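Local atomic coordinates of UPF0098 protein CT_736 (Chlamydia trachomatis, PDB entry 3N08), a protein that is a putative phosphatidylethanolamine-binding protein, related to the eukaryotic Raf kinase inhibitor protein, whose own function is not established. Residues 17-30 with 98-112. Numbering follows the deposited sequence. Where two conformers were deposited one is given.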
# COMPACT_ATOMS: atom_id res chain seq x y z
N ILE B 17 8.37 -14.54 6.72
CA ILE B 17 9.64 -13.99 6.28
C ILE B 17 10.61 -15.16 6.08
O ILE B 17 10.73 -16.01 6.97
CB ILE B 17 10.20 -13.06 7.36
CG1 ILE B 17 9.22 -11.90 7.58
CG2 ILE B 17 11.58 -12.57 6.98
CD1 ILE B 17 9.53 -11.04 8.83
N PRO B 18 11.30 -15.23 4.92
CA PRO B 18 12.24 -16.34 4.72
C PRO B 18 13.32 -16.44 5.79
O PRO B 18 13.77 -15.46 6.38
CB PRO B 18 12.85 -16.05 3.35
CG PRO B 18 11.75 -15.25 2.65
CD PRO B 18 11.14 -14.41 3.71
N LYS B 19 13.74 -17.68 6.00
CA LYS B 19 14.71 -18.02 7.03
C LYS B 19 15.99 -17.20 6.95
O LYS B 19 16.59 -16.87 7.97
CB LYS B 19 15.01 -19.51 6.91
CG LYS B 19 16.04 -20.00 7.90
CD LYS B 19 16.15 -21.52 7.87
CE LYS B 19 15.00 -22.15 8.64
NZ LYS B 19 15.16 -23.64 8.64
N LYS B 20 16.41 -16.88 5.73
CA LYS B 20 17.64 -16.13 5.47
C LYS B 20 17.72 -14.82 6.28
O LYS B 20 18.80 -14.34 6.61
CB LYS B 20 17.65 -15.82 3.97
CG LYS B 20 18.83 -15.06 3.42
CD LYS B 20 18.56 -14.77 1.94
CE LYS B 20 19.78 -14.26 1.19
NZ LYS B 20 20.70 -15.36 0.81
N TYR B 21 16.57 -14.21 6.56
CA TYR B 21 16.54 -12.89 7.22
C TYR B 21 16.36 -13.01 8.73
O TYR B 21 16.31 -12.00 9.44
CB TYR B 21 15.42 -12.03 6.61
CG TYR B 21 15.51 -12.04 5.11
CD1 TYR B 21 16.63 -11.54 4.45
CD2 TYR B 21 14.51 -12.61 4.34
CE1 TYR B 21 16.72 -11.60 3.05
CE2 TYR B 21 14.60 -12.68 2.98
CZ TYR B 21 15.70 -12.16 2.33
OH TYR B 21 15.79 -12.20 0.95
N SER B 22 16.32 -14.25 9.23
CA SER B 22 16.17 -14.53 10.64
C SER B 22 17.50 -14.97 11.26
O SER B 22 18.47 -15.19 10.56
CB SER B 22 15.14 -15.64 10.86
OG SER B 22 15.69 -16.92 10.59
N CYS B 23 17.50 -15.19 12.57
CA CYS B 23 18.67 -15.71 13.23
C CYS B 23 18.97 -17.13 12.81
O CYS B 23 20.07 -17.60 13.08
CB CYS B 23 18.45 -15.67 14.73
SG CYS B 23 17.22 -16.85 15.30
N GLN B 24 18.02 -17.84 12.20
CA GLN B 24 18.27 -19.21 11.72
C GLN B 24 18.99 -19.27 10.38
O GLN B 24 19.42 -20.35 9.97
CB GLN B 24 16.98 -20.00 11.60
CG GLN B 24 16.29 -20.21 12.91
CD GLN B 24 15.14 -21.21 12.81
OE1 GLN B 24 14.14 -20.97 12.13
NE2 GLN B 24 15.28 -22.34 13.50
N GLY B 25 19.12 -18.14 9.71
CA GLY B 25 19.87 -18.06 8.47
C GLY B 25 21.01 -17.08 8.69
O GLY B 25 21.48 -16.89 9.80
N VAL B 26 21.43 -16.44 7.61
CA VAL B 26 22.50 -15.46 7.73
C VAL B 26 22.09 -14.20 8.53
O VAL B 26 22.94 -13.49 9.08
CB VAL B 26 23.09 -15.10 6.32
CG1 VAL B 26 23.86 -16.31 5.75
CG2 VAL B 26 22.00 -14.64 5.35
N GLY B 27 20.80 -13.93 8.61
CA GLY B 27 20.29 -12.86 9.45
C GLY B 27 20.47 -11.47 8.87
O GLY B 27 20.57 -10.50 9.61
N ILE B 28 20.51 -11.37 7.56
CA ILE B 28 20.65 -10.06 6.93
C ILE B 28 19.29 -9.39 6.78
O ILE B 28 18.23 -10.02 6.85
CB ILE B 28 21.37 -10.15 5.56
CG1 ILE B 28 20.51 -10.91 4.56
CG2 ILE B 28 22.76 -10.83 5.71
CD1 ILE B 28 21.12 -11.03 3.16
N SER B 29 19.32 -8.08 6.58
CA SER B 29 18.09 -7.31 6.43
C SER B 29 17.35 -7.74 5.16
O SER B 29 17.98 -8.03 4.14
CB SER B 29 18.40 -5.81 6.44
OG SER B 29 19.16 -5.44 5.30
N PRO B 30 16.02 -7.82 5.22
CA PRO B 30 15.24 -8.26 4.06
C PRO B 30 15.14 -7.17 3.01
O PRO B 30 15.25 -5.98 3.34
CB PRO B 30 13.85 -8.52 4.66
CG PRO B 30 13.78 -7.53 5.82
CD PRO B 30 15.17 -7.50 6.38
N TYR B 98 20.11 -3.38 12.14
CA TYR B 98 19.14 -4.45 12.04
C TYR B 98 19.44 -5.58 12.97
O TYR B 98 20.57 -6.07 13.05
CB TYR B 98 19.13 -4.97 10.61
CG TYR B 98 18.20 -6.14 10.31
CD1 TYR B 98 16.84 -5.95 10.20
CD2 TYR B 98 18.70 -7.42 10.14
CE1 TYR B 98 15.98 -6.99 9.91
CE2 TYR B 98 17.84 -8.48 9.85
CZ TYR B 98 16.49 -8.26 9.72
OH TYR B 98 15.63 -9.28 9.43
N CYS B 99 18.37 -6.03 13.62
CA CYS B 99 18.34 -7.19 14.48
C CYS B 99 17.39 -8.20 13.86
O CYS B 99 16.23 -7.88 13.67
CB CYS B 99 17.79 -6.78 15.85
SG CYS B 99 17.74 -8.08 17.09
N PRO B 100 17.86 -9.40 13.51
CA PRO B 100 16.93 -10.31 12.84
C PRO B 100 15.88 -10.89 13.78
O PRO B 100 16.12 -11.05 14.98
CB PRO B 100 17.83 -11.44 12.33
CG PRO B 100 18.97 -11.43 13.22
CD PRO B 100 19.21 -9.98 13.60
N PRO B 101 14.72 -11.24 13.24
CA PRO B 101 13.79 -12.08 14.00
C PRO B 101 14.46 -13.30 14.59
O PRO B 101 15.22 -13.99 13.92
CB PRO B 101 12.77 -12.50 12.94
CG PRO B 101 12.75 -11.33 11.99
CD PRO B 101 14.21 -10.92 11.89
N CYS B 102 14.17 -13.58 15.86
CA CYS B 102 14.65 -14.80 16.50
C CYS B 102 13.66 -15.15 17.62
O CYS B 102 14.00 -15.15 18.80
CB CYS B 102 16.08 -14.63 16.99
SG CYS B 102 16.96 -16.20 17.23
N PRO B 103 12.42 -15.42 17.23
CA PRO B 103 11.37 -15.58 18.24
C PRO B 103 11.54 -16.87 19.03
O PRO B 103 11.60 -17.94 18.43
CB PRO B 103 10.09 -15.61 17.39
CG PRO B 103 10.52 -16.08 16.06
CD PRO B 103 11.90 -15.53 15.86
N PRO B 104 11.62 -16.80 20.36
CA PRO B 104 11.93 -18.04 21.10
C PRO B 104 10.72 -18.90 21.41
O PRO B 104 10.89 -20.12 21.59
CB PRO B 104 12.49 -17.51 22.42
CG PRO B 104 11.79 -16.19 22.60
CD PRO B 104 11.73 -15.61 21.21
N ASP B 105 9.54 -18.30 21.48
CA ASP B 105 8.39 -18.91 22.17
C ASP B 105 7.19 -19.25 21.29
O ASP B 105 6.29 -19.99 21.73
CB ASP B 105 7.89 -17.98 23.30
CG ASP B 105 7.46 -16.60 22.80
OD1 ASP B 105 8.00 -16.11 21.79
OD2 ASP B 105 6.60 -16.00 23.47
N ALA B 106 7.15 -18.70 20.09
CA ALA B 106 5.94 -18.75 19.27
C ALA B 106 6.25 -18.07 17.96
O ALA B 106 7.30 -17.46 17.80
CB ALA B 106 4.84 -18.00 19.97
N LYS B 107 5.29 -18.14 17.05
CA LYS B 107 5.30 -17.31 15.86
C LYS B 107 5.08 -15.85 16.23
O LYS B 107 4.17 -15.55 17.01
CB LYS B 107 4.19 -17.77 14.92
CG LYS B 107 4.09 -16.96 13.65
CD LYS B 107 3.06 -17.55 12.71
CE LYS B 107 1.65 -17.45 13.27
N HIS B 108 5.91 -14.94 15.72
CA HIS B 108 5.70 -13.51 15.94
C HIS B 108 5.42 -12.78 14.65
O HIS B 108 5.81 -13.24 13.58
CB HIS B 108 6.94 -12.83 16.52
CG HIS B 108 7.34 -13.27 17.89
ND1 HIS B 108 8.36 -12.64 18.57
CD2 HIS B 108 6.92 -14.28 18.69
CE1 HIS B 108 8.54 -13.22 19.74
NE2 HIS B 108 7.70 -14.23 19.83
N ARG B 109 4.75 -11.64 14.79
CA ARG B 109 4.54 -10.69 13.70
C ARG B 109 5.55 -9.56 13.78
O ARG B 109 5.81 -9.01 14.86
CB ARG B 109 3.13 -10.12 13.83
CG ARG B 109 2.03 -11.13 13.68
CD ARG B 109 0.69 -10.56 14.15
NE ARG B 109 0.72 -10.28 15.58
CZ ARG B 109 -0.23 -9.65 16.25
NH1 ARG B 109 -1.31 -9.23 15.59
NH2 ARG B 109 -0.10 -9.45 17.55
N TYR B 110 6.14 -9.25 12.63
CA TYR B 110 7.11 -8.17 12.50
C TYR B 110 6.50 -7.13 11.57
O TYR B 110 6.24 -7.40 10.38
CB TYR B 110 8.46 -8.73 11.96
CG TYR B 110 9.04 -9.73 12.91
CD1 TYR B 110 9.84 -9.34 13.96
CD2 TYR B 110 8.67 -11.06 12.82
CE1 TYR B 110 10.32 -10.27 14.89
CE2 TYR B 110 9.11 -11.98 13.75
CZ TYR B 110 9.94 -11.58 14.77
OH TYR B 110 10.34 -12.53 15.68
N TYR B 111 6.28 -5.95 12.12
CA TYR B 111 5.65 -4.85 11.40
C TYR B 111 6.72 -3.88 10.93
O TYR B 111 7.63 -3.49 11.70
CB TYR B 111 4.66 -4.13 12.30
CG TYR B 111 3.39 -4.91 12.50
CD1 TYR B 111 2.30 -4.73 11.66
CD2 TYR B 111 3.27 -5.84 13.53
CE1 TYR B 111 1.13 -5.43 11.84
CE2 TYR B 111 2.11 -6.54 13.71
CZ TYR B 111 1.04 -6.34 12.86
OH TYR B 111 -0.12 -7.08 13.07
N PHE B 112 6.63 -3.52 9.65
CA PHE B 112 7.53 -2.61 8.99
C PHE B 112 6.73 -1.37 8.62
O PHE B 112 5.76 -1.45 7.88
CB PHE B 112 8.04 -3.23 7.69
CG PHE B 112 8.86 -4.48 7.86
CD1 PHE B 112 8.28 -5.68 8.27
CD2 PHE B 112 10.20 -4.46 7.59
CE1 PHE B 112 9.06 -6.82 8.40
CE2 PHE B 112 10.97 -5.60 7.73
CZ PHE B 112 10.39 -6.78 8.13
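Cys23 and Cys102 meet through different first torsions: SG of Cys23 sits between its own backbone N and carbonyl carbon (chi1 69°), whereas SG of Cys102 swings anti to the backbone N, and the two sulfurs join in a disulfide with a chi3 of 71°. Beside this covalent tie, Cys23 N donates a fairly straight hydrogen bond of 2.9 Å to Pro101 O. Ser22 shapes the turn that presents this N-H: its hydroxyl, donor and acceptor at once, gives a hydrogen bond to Lys19 O and accepts one from Gln24 N, forming an ST turn.

Tyr98, with CG anti to its backbone N (chi1 178°), reaches across to the other loop, and its OH donates to Tyr21 O at 2.8 Å. Ser29 CA lies over one face of this ring in a CH-pi contact, 3.7 Å from the centroid, while Gly27 O meets the ring's edge; Trp66 adds an edge-to-face partner. Tyrosine suits the place, offering a flat apolar face and a polar end. The positive phi of Gly27 favours glycine, and a CB there would crowd Pro100 CG. Deeper, Ile17 and Pro30 offer apolar carbons to the strand's aromatic residues: Ile17 CD1 packs on Tyr110 CB at 4.0 Å and meets the Phe112 edge, and Pro30 CG touches Phe112 CE2.

Thus a disulfide and two hydrogen bonds clasp two loops at one end of the beta-rich phosphatidylethanolamine-binding protein fold.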